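Local structure of pleckstrin homology domain-containing family A member 8 (Homo sapiens, 5KDI) at residues Arg102-Leu107 with Lys191-Leu196; Thr198-Glu201 with Leu205-Asp208. The protein probably carries simple glycosphingolipids between membranes, enclosing the lipid chains within an all-helical GLTP-fold domain. The protein carries 2 engineered substitutions. All blocks are in the same frame, centred on the assembly; numbering follows the deposited sequence. Where two conformers were deposited one is given.

How the contacts relate
Both contacts use the long helix 172-202. Contact 1, in the protein core, packs residues 191-196 of that helix against helix 93-115, whose other side meets the bound glycosphingolipid; contact 2 lies farther along, where the helix gives way to the loop at 205-208 near the surface. Their chemistry follows their place. Leucines and the methylenes of one lysine make contact 1, without a hydrogen bond between its segments, whereas contact 2 combines a backbone hydrogen bond, leucine-on-tyrosine packing and a water between two glutamates. Their centres are about 12 Å apart, and they touch where R102 NH2 makes a probable, weak hydrogen bond to S207 O, a slight link between the loop and helix 93-115.

Contact 1 of 2, residues Arg102-Leu107 with Lys191-Leu196; sequences RGLKFL and KQLAIL. With 6S8 ((~{Z})-~{N}-[(~{E},2~{S},3~{R})-1-[(2~{R},3~{R},4~{S},5~{R},6~{R})-6-(hydroxymethyl)-3,4,5-tris(oxidanyl)oxan-2-yl]oxy-3-oxidanyl-octadec-4-en-2-yl]octadec-9-enamide), chain C.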
ATOM      1  N   ARG A 102      -6.289  -0.272  -3.623  1.00 15.94           N
ATOM      2  CA  ARG A 102      -6.350  -1.644  -4.063  1.00 15.99           C
ATOM      3  C   ARG A 102      -4.995  -2.332  -3.792  1.00 14.60           C
ATOM      4  O   ARG A 102      -4.943  -3.471  -3.333  1.00 16.10           O
ATOM      5  CB  ARG A 102      -6.758  -1.742  -5.541  1.00 15.25           C
ATOM      6  CG  ARG A 102      -8.216  -1.378  -5.773  1.00 15.48           C
ATOM      7  CD  ARG A 102      -8.505  -1.268  -7.275  1.00 16.66           C
ATOM      8  NE  ARG A 102      -9.921  -0.993  -7.495  1.00 17.87           N
ATOM      9  CZ  ARG A 102     -10.483  -0.924  -8.700  1.00 21.42           C
ATOM     10  NH1 ARG A 102      -9.679  -0.988  -9.751  1.00 23.63           N
ATOM     11  NH2 ARG A 102     -11.806  -0.744  -8.831  1.00 28.48           N
ATOM     12  N   GLY A 103      -3.935  -1.622  -4.093  1.00 14.62           N
ATOM     13  CA  GLY A 103      -2.652  -2.170  -3.850  1.00 15.29           C
ATOM     14  C   GLY A 103      -2.331  -2.367  -2.356  1.00 17.98           C
ATOM     15  O   GLY A 103      -1.760  -3.383  -1.948  1.00 16.68           O
ATOM     16  N   LEU A 104      -2.786  -1.419  -1.542  1.00 15.40           N
ATOM     17  CA  LEU A 104      -2.582  -1.546  -0.085  1.00 15.29           C
ATOM     18  C   LEU A 104      -3.405  -2.714   0.482  1.00 14.30           C
ATOM     19  O   LEU A 104      -2.951  -3.374   1.442  1.00 17.31           O
ATOM     20  CB  LEU A 104      -2.917  -0.242   0.608  1.00 15.79           C
ATOM     21  CG  LEU A 104      -1.978   0.962   0.366  1.00 16.10           C
ATOM     22  CD1 LEU A 104      -2.540   2.172   1.086  1.00 20.01           C
ATOM     23  CD2 LEU A 104      -0.588   0.665   0.850  1.00 18.04           C
ATOM     24  N   LYS A 105      -4.622  -2.948  -0.055  1.00 16.24           N
ATOM     25  CA  LYS A 105      -5.416  -4.096   0.440  1.00 18.05           C
ATOM     26  C   LYS A 105      -4.613  -5.417   0.193  1.00 15.04           C
ATOM     27  O   LYS A 105      -4.595  -6.308   1.041  1.00 17.89           O
ATOM     28  CB  LYS A 105      -6.787  -4.210  -0.200  0.50 20.83           C
ATOM     29  CG  LYS A 105      -7.733  -3.113   0.195  0.50 32.10           C
ATOM     30  CD  LYS A 105      -8.643  -3.474   1.364  0.50 39.95           C
ATOM     31  CE  LYS A 105      -9.771  -2.443   1.633  0.50 31.34           C
ATOM     32  NZ  LYS A 105     -10.788  -2.675   0.603  0.50 33.07           N
ATOM     33  N   PHE A 106      -3.973  -5.532  -0.978  1.00 16.77           N
ATOM     34  CA  PHE A 106      -3.083  -6.640  -1.296  1.00 17.44           C
ATOM     35  C   PHE A 106      -1.905  -6.745  -0.301  1.00 16.73           C
ATOM     36  O   PHE A 106      -1.659  -7.818   0.307  1.00 18.32           O
ATOM     37  CB  PHE A 106      -2.615  -6.593  -2.740  1.00 18.24           C
ATOM     38  CG  PHE A 106      -1.527  -7.586  -3.071  1.00 17.94           C
ATOM     39  CD1 PHE A 106      -1.755  -8.942  -3.062  1.00 19.67           C
ATOM     40  CD2 PHE A 106      -0.268  -7.159  -3.335  1.00 28.88           C
ATOM     41  CE1 PHE A 106      -0.733  -9.860  -3.378  1.00 22.36           C
ATOM     42  CE2 PHE A 106       0.730  -8.049  -3.649  1.00 33.07           C
ATOM     43  CZ  PHE A 106       0.512  -9.402  -3.653  1.00 28.95           C
ATOM     44  N   LEU A 107      -1.213  -5.617  -0.075  1.00 15.77           N
ATOM     45  CA  LEU A 107      -0.117  -5.585   0.871  1.00 19.76           C
ATOM     46  C   LEU A 107      -0.573  -6.050   2.284  1.00 17.68           C
ATOM     47  O   LEU A 107       0.103  -6.833   2.943  1.00 18.68           O
ATOM     48  CB  LEU A 107       0.434  -4.121   0.929  1.00 17.90           C
ATOM     49  CG  LEU A 107       1.511  -3.911   1.993  1.00 16.95           C
ATOM     50  CD1 LEU A 107       2.784  -4.762   1.717  1.00 19.54           C
ATOM     51  CD2 LEU A 107       1.794  -2.418   2.042  1.00 19.05           C
ATOM     52  N   LYS A 191      -7.928   0.463   9.191  1.00 15.90           N
ATOM     53  CA  LYS A 191      -8.803   1.555   9.569  1.00 16.73           C
ATOM     54  C   LYS A 191      -8.891   2.611   8.437  1.00 18.97           C
ATOM     55  O   LYS A 191      -9.981   3.081   8.076  1.00 18.38           O
ATOM     56  CB  LYS A 191      -8.333   2.210  10.874  0.50 19.00           C
ATOM     57  CG  LYS A 191      -9.136   3.412  11.287  0.50 19.89           C
ATOM     58  CD  LYS A 191      -8.580   3.988  12.583  0.50 23.31           C
ATOM     59  CE  LYS A 191      -9.487   5.077  13.121  0.50 28.84           C
ATOM     60  NZ  LYS A 191     -10.629   4.586  13.952  0.50 37.77           N
ATOM     61  N   GLN A 192      -7.731   2.982   7.921  1.00 15.22           N
ATOM     62  CA  GLN A 192      -7.672   3.964   6.853  1.00 15.60           C
ATOM     63  C   GLN A 192      -8.300   3.448   5.567  1.00 15.41           C
ATOM     64  O   GLN A 192      -9.056   4.186   4.896  1.00 15.88           O
ATOM     65  CB  GLN A 192      -6.245   4.434   6.649  1.00 15.40           C
ATOM     66  CG  GLN A 192      -5.711   5.164   7.884  1.00 17.13           C
ATOM     67  CD  GLN A 192      -4.241   5.399   7.883  1.00 22.27           C
ATOM     68  OE1 GLN A 192      -3.649   5.621   6.794  1.00 28.77           O
ATOM     69  NE2 GLN A 192      -3.611   5.396   9.115  1.00 22.55           N
ATOM     70  N   LEU A 193      -8.041   2.188   5.257  1.00 16.32           N
ATOM     71  CA  LEU A 193      -8.640   1.620   4.015  1.00 17.41           C
ATOM     72  C   LEU A 193     -10.189   1.564   4.134  1.00 16.08           C
ATOM     73  O   LEU A 193     -10.881   1.740   3.153  1.00 17.44           O
ATOM     74  CB  LEU A 193      -8.099   0.265   3.716  1.00 16.83           C
ATOM     75  CG  LEU A 193      -6.664   0.260   3.313  1.00 16.65           C
ATOM     76  CD1 LEU A 193      -6.093  -1.192   3.209  1.00 22.47           C
ATOM     77  CD2 LEU A 193      -6.447   0.962   1.993  1.00 22.43           C
ATOM     78  N   ALA A 194     -10.705   1.272   5.342  1.00 16.13           N
ATOM     79  CA  ALA A 194     -12.164   1.212   5.563  1.00 16.51           C
ATOM     80  C   ALA A 194     -12.806   2.588   5.338  1.00 17.20           C
ATOM     81  O   ALA A 194     -13.868   2.695   4.749  1.00 17.33           O
ATOM     82  CB  ALA A 194     -12.497   0.631   6.938  1.00 18.30           C
ATOM     83  N   ILE A 195     -12.122   3.627   5.848  1.00 17.82           N
ATOM     84  CA  ILE A 195     -12.551   5.008   5.643  1.00 18.22           C
ATOM     85  C   ILE A 195     -12.631   5.272   4.158  1.00 15.44           C
ATOM     86  O   ILE A 195     -13.607   5.865   3.649  1.00 16.27           O
ATOM     87  CB  ILE A 195     -11.650   6.009   6.424  1.00 17.64           C
ATOM     88  CG1 ILE A 195     -11.810   5.807   7.913  1.00 19.62           C
ATOM     89  CG2 ILE A 195     -11.872   7.465   5.957  1.00 18.51           C
ATOM     90  CD1 ILE A 195     -10.757   6.473   8.801  1.00 21.75           C
ATOM     91  N   LEU A 196     -11.582   4.934   3.438  1.00 16.81           N
ATOM     92  CA  LEU A 196     -11.518   5.181   1.996  1.00 15.48           C
ATOM     93  C   LEU A 196     -12.588   4.382   1.226  1.00 15.65           C
ATOM     94  O   LEU A 196     -13.225   4.890   0.295  1.00 17.81           O
ATOM     95  CB  LEU A 196     -10.097   4.972   1.432  1.00 15.69           C
ATOM     96  CG  LEU A 196      -9.072   5.995   1.878  1.00 16.47           C
ATOM     97  CD1 LEU A 196      -7.726   5.562   1.410  1.00 19.40           C
ATOM     98  CD2 LEU A 196      -9.419   7.434   1.430  1.00 19.85           C
TER
HETATM   99  C1  6S8 C 601      -3.375  -0.831 -13.009  1.00 21.28           C
HETATM  100  C2  6S8 C 601      -2.581  -1.964 -12.399  1.00 21.46           C
HETATM  101  N2  6S8 C 601      -2.200  -1.591 -11.044  1.00 20.64           N
HETATM  102  C3  6S8 C 601      -1.310  -2.231 -13.255  1.00 25.68           C
HETATM  103  O3  6S8 C 601      -1.764  -2.518 -14.595  1.00 30.41           O
HETATM  104  C4  6S8 C 601      -0.547  -3.370 -12.688  1.00 23.94           C
HETATM  105  C5  6S8 C 601       0.710  -3.211 -12.264  1.00 29.02           C
HETATM  106  C6  6S8 C 601       1.592  -4.284 -11.689  1.00 32.02           C
HETATM  107  C7  6S8 C 601       0.996  -5.652 -11.472  1.00 37.44           C
HETATM  108  C8  6S8 C 601       2.198  -6.553 -11.414  1.00 44.50           C
HETATM  109  C9  6S8 C 601       1.848  -7.699 -10.538  1.00 45.28           C
HETATM  110  C10 6S8 C 601       1.958  -7.264  -9.101  1.00 38.89           C
HETATM  111  C11 6S8 C 601       3.066  -8.053  -8.377  1.00 40.96           C
HETATM  112  C12 6S8 C 601       2.748  -8.086  -6.892  1.00 45.28           C
HETATM  113  C13 6S8 C 601       3.874  -7.659  -5.961  1.00 53.47           C
HETATM  114  C14 6S8 C 601       4.970  -8.688  -5.736  1.00 40.01           C
HETATM  115  C15 6S8 C 601       5.541  -8.601  -4.312  1.00 45.66           C
HETATM  116  C16 6S8 C 601       7.049  -8.563  -4.149  1.00 44.08           C
HETATM  117  C17 6S8 C 601       7.731  -9.605  -3.247  1.00 44.44           C
HETATM  118  C18 6S8 C 601       7.426  -9.528  -1.759  1.00 40.06           C
HETATM  119  C1A 6S8 C 601      -3.413   1.574 -12.950  1.00 21.49           C
HETATM  120  O1A 6S8 C 601      -2.643   0.394 -13.035  1.00 23.08           O
HETATM  121  C2A 6S8 C 601      -2.563   2.693 -12.416  1.00 21.92           C
HETATM  122  O2A 6S8 C 601      -2.128   2.336 -11.090  1.00 20.65           O
HETATM  123  C3A 6S8 C 601      -3.286   4.037 -12.484  1.00 21.93           C
HETATM  124  O3A 6S8 C 601      -2.395   5.065 -12.118  1.00 24.16           O
HETATM  125  C4A 6S8 C 601      -3.831   4.248 -13.883  1.00 25.23           C
HETATM  126  O4A 6S8 C 601      -2.787   4.586 -14.794  1.00 32.55           O
HETATM  127  O5A 6S8 C 601      -5.728   1.974 -16.198  1.00 44.65           O
HETATM  128  C5M 6S8 C 601      -4.640   3.042 -14.320  1.00 25.43           C
HETATM  129  C6A 6S8 C 601      -5.161   3.213 -15.723  1.00 32.81           C
HETATM  130  O6A 6S8 C 601      -3.807   1.879 -14.270  1.00 24.30           O
HETATM  131  CAA 6S8 C 601      -2.490  -2.327  -9.982  1.00 21.73           C
HETATM  132  OAA 6S8 C 601      -3.186  -3.339  -9.996  1.00 26.78           O
HETATM  133  CAB 6S8 C 601      -1.944  -1.782  -8.697  1.00 26.44           C
HETATM  134  CAC 6S8 C 601      -0.554  -2.482  -8.748  1.00 29.31           C
HETATM  135  CAD 6S8 C 601      -0.327  -3.196  -7.487  1.00 44.47           C
HETATM  136  CAE 6S8 C 601       0.876  -2.549  -6.861  1.00 36.54           C
HETATM  137  CAF 6S8 C 601       1.094  -3.296  -5.553  1.00 30.30           C
HETATM  138  CAG 6S8 C 601       1.299  -2.306  -4.392  1.00 42.56           C
HETATM  139  CAH 6S8 C 601       2.365  -2.817  -3.416  1.00 49.00           C
HETATM  140  CAI 6S8 C 601       1.790  -4.022  -2.732  1.00 38.14           C
HETATM  141  CAJ 6S8 C 601       2.497  -5.115  -2.430  1.00 43.39           C
HETATM  142  CAK 6S8 C 601       3.959  -5.294  -2.686  1.00 54.93           C
HETATM  143  CAL 6S8 C 601       4.284  -6.383  -1.657  1.00 57.10           C
HETATM  144  CAM 6S8 C 601       5.745  -6.461  -1.264  1.00 65.89           C
HETATM  145  CAN 6S8 C 601       6.204  -5.155  -0.688  1.00 50.60           C
HETATM  146  CAO 6S8 C 601       7.327  -5.398   0.294  1.00 40.09           C
HETATM  147  CAP 6S8 C 601       6.839  -5.540   1.709  1.00 45.18           C
HETATM  148  CAQ 6S8 C 601       7.594  -4.652   2.645  1.00 48.69           C
HETATM  149  CAR 6S8 C 601       6.642  -4.195   3.676  1.00 41.99           C
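L193 reaches from helix 172-202 to helix 93-115 and divides its two methyls between neighbouring residues there. Its CD2 lies against L104 CB at 4.0 Å, while its CD1 meets the methylenes CG and CD of K105. In the conformer described, K105 bends at chi2 (-95°) and runs past L193 in the opposite direction, bringing CE to 3.8 Å from L193 CB. Lysine suits this margin because its aliphatic part can pack on leucine while NZ reaches outward to a salt bridge with D197. L104 also touches F27 and C31 of helix 24-32.

On the lipid side, the same short segment supports the acyl chain at its cis double bond. F106 swings its ring to the ligand with CG anti to the backbone N (chi1 171°), so that CE2 lies 3.6 Å from CAJ and 3.8 Å from C12 of 6S8, touching both hydrocarbon chains. L107 CB approaches CAI. G103, lacking a side chain, lets CAG come to 4.0 Å from its CA. With no hydrogen bond between the segments, the helices meet here by apolar packing, and helix 93-115 offers the lipid a similarly oily wall.

Contact 2 of 2, residues Thr198-Glu201 with Leu205-Asp208; sequences TLYE and LESD
The N-H of L205 returns to the carbonyl of Y200, five residues earlier, in a nearly straight hydrogen bond (L205 N to Y200 O 2.9 Å, N-H...O angle 172°). This six-to-one bond folds the chain leaving helix 172-202 back against its last turn, and an inverse gamma turn centred on E206 follows at once.

This reversal sets L205 against the tyrosine. The two side chains cross at about a right angle, with L205 CB 3.5 Å from Y200 CD2 and CD1 over one face of the ring. Tyrosine suits the place because its flat, apolar surface can be buried while its hydroxyl reaches a polar partner: Y200 OH is hydrogen-bonded to T94 O of helix 93-115, and K101 makes a cation-pi contact with the ring. V78 of helix 74-83 touches both Y200 and L205.

E206 bends at chi2 (-71°), which brings its carboxylate back beside Y200, OE2 lying 3.4 Å from CB. This same oxygen forms a salt bridge with K101, which would offset the like charge of E201; in the conformer of E201 described here, its OE2 is 4.9 Å from E206 OE2. A single water then lies between the two carboxylates and donates to both, 2.6 Å from E201 OE2 and 2.6 Å from E206 OE2.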
ATOM      1  N   THR A 198     -15.461   3.385   2.325  1.00 16.61           N
ATOM      2  CA  THR A 198     -16.773   4.038   2.576  1.00 17.56           C
ATOM      3  C   THR A 198     -16.915   5.305   1.687  1.00 17.97           C
ATOM      4  O   THR A 198     -17.943   5.521   1.065  1.00 20.04           O
ATOM      5  CB  THR A 198     -16.930   4.314   4.065  1.00 22.39           C
ATOM      6  OG1 THR A 198     -16.912   3.076   4.750  1.00 22.74           O
ATOM      7  CG2 THR A 198     -18.231   5.076   4.334  1.00 23.07           C
ATOM      8  N   LEU A 199     -15.871   6.136   1.630  1.00 18.17           N
ATOM      9  CA  LEU A 199     -15.876   7.339   0.845  1.00 17.84           C
ATOM     10  C   LEU A 199     -16.191   6.975  -0.622  1.00 18.90           C
ATOM     11  O   LEU A 199     -17.036   7.603  -1.262  1.00 21.59           O
ATOM     12  CB  LEU A 199     -14.550   8.049   0.974  1.00 19.46           C
ATOM     13  CG  LEU A 199     -14.368   9.296   0.102  1.00 22.24           C
ATOM     14  CD1 LEU A 199     -15.076  10.492   0.717  1.00 29.53           C
ATOM     15  CD2 LEU A 199     -12.841   9.595  -0.043  1.00 20.34           C
ATOM     16  N   TYR A 200     -15.455   5.991  -1.150  1.00 16.29           N
ATOM     17  CA  TYR A 200     -15.670   5.589  -2.545  1.00 16.46           C
ATOM     18  C   TYR A 200     -17.074   4.994  -2.789  1.00 18.15           C
ATOM     19  O   TYR A 200     -17.705   5.334  -3.777  1.00 21.44           O
ATOM     20  CB  TYR A 200     -14.551   4.713  -3.031  1.00 16.65           C
ATOM     21  CG  TYR A 200     -13.316   5.490  -3.472  1.00 16.34           C
ATOM     22  CD1 TYR A 200     -12.569   6.258  -2.582  1.00 16.29           C
ATOM     23  CD2 TYR A 200     -12.891   5.467  -4.787  1.00 17.42           C
ATOM     24  CE1 TYR A 200     -11.459   6.962  -2.975  1.00 15.75           C
ATOM     25  CE2 TYR A 200     -11.755   6.131  -5.188  1.00 15.64           C
ATOM     26  CZ  TYR A 200     -11.072   6.947  -4.309  1.00 15.30           C
ATOM     27  OH  TYR A 200      -9.980   7.651  -4.690  1.00 17.36           O
ATOM     28  N   GLU A 201     -17.541   4.141  -1.883  1.00 20.06           N
ATOM     29  CA  GLU A 201     -18.852   3.557  -2.010  1.00 23.02           C
ATOM     30  C   GLU A 201     -19.943   4.633  -1.996  1.00 23.53           C
ATOM     31  O   GLU A 201     -20.840   4.590  -2.844  1.00 24.78           O
ATOM     32  CB  GLU A 201     -19.093   2.467  -0.971  0.50 24.37           C
ATOM     33  CG  GLU A 201     -18.084   1.308  -1.079  0.50 22.58           C
ATOM     34  CD  GLU A 201     -17.919   0.498   0.221  0.50 29.15           C
ATOM     35  OE1 GLU A 201     -18.743   0.675   1.143  0.50 34.93           O
ATOM     36  OE2 GLU A 201     -16.943  -0.297   0.320  0.50 29.71           O
ATOM     37  N   LEU A 205     -17.791   5.960  -6.568  1.00 18.54           N
ATOM     38  CA  LEU A 205     -16.479   6.084  -7.210  1.00 19.74           C
ATOM     39  C   LEU A 205     -15.765   4.741  -7.394  1.00 20.09           C
ATOM     40  O   LEU A 205     -14.624   4.725  -7.883  1.00 22.68           O
ATOM     41  CB  LEU A 205     -15.595   7.052  -6.423  1.00 19.35           C
ATOM     42  CG  LEU A 205     -16.058   8.454  -6.237  1.00 22.18           C
ATOM     43  CD1 LEU A 205     -15.181   9.229  -5.243  1.00 22.12           C
ATOM     44  CD2 LEU A 205     -16.291   9.148  -7.553  1.00 23.90           C
ATOM     45  N   GLU A 206     -16.355   3.626  -6.931  1.00 20.64           N
ATOM     46  CA  GLU A 206     -15.813   2.273  -7.110  1.00 24.25           C
ATOM     47  C   GLU A 206     -16.052   1.766  -8.502  1.00 31.21           C
ATOM     48  O   GLU A 206     -17.018   1.115  -8.751  1.00 38.73           O
ATOM     49  CB  GLU A 206     -16.442   1.254  -6.138  1.00 26.57           C
ATOM     50  CG  GLU A 206     -15.978   1.428  -4.751  1.00 27.65           C
ATOM     51  CD  GLU A 206     -14.496   1.013  -4.486  1.00 29.12           C
ATOM     52  OE1 GLU A 206     -13.757   0.446  -5.325  1.00 31.54           O
ATOM     53  OE2 GLU A 206     -14.101   1.330  -3.386  1.00 28.26           O
ATOM     54  N   SER A 207     -15.117   2.020  -9.378  1.00 32.56           N
ATOM     55  CA  SER A 207     -15.188   1.658 -10.795  1.00 37.03           C
ATOM     56  C   SER A 207     -15.106   0.117 -11.067  1.00 33.81           C
ATOM     57  O   SER A 207     -14.353  -0.629 -10.433  1.00 52.09           O
ATOM     58  CB  SER A 207     -14.021   2.275 -11.565  0.50 41.82           C
ATOM     59  OG  SER A 207     -13.863   1.634 -12.821  0.50 44.90           O
ATOM     60  N   ASP A 208     -15.885  -0.349 -12.019  1.00 41.70           N
ATOM     61  CA  ASP A 208     -15.908  -1.801 -12.290  1.00 50.35           C
ATOM     62  C   ASP A 208     -14.906  -2.178 -13.405  1.00 48.55           C
ATOM     63  O   ASP A 208     -14.714  -3.338 -13.716  1.00 47.94           O
ATOM     64  CB  ASP A 208     -17.350  -2.322 -12.521  1.00 63.12           C
ATOM     65  CG  ASP A 208     -18.149  -1.536 -13.603  1.00 85.23           C
ATOM     66  OD1 ASP A 208     -19.147  -0.863 -13.222  1.00 90.23           O
ATOM     67  OD2 ASP A 208     -17.810  -1.626 -14.820  1.00 97.37           O
TER
HETATM   68  O   HOH W   1     -15.290  -0.154  -1.648  1.00 52.14           O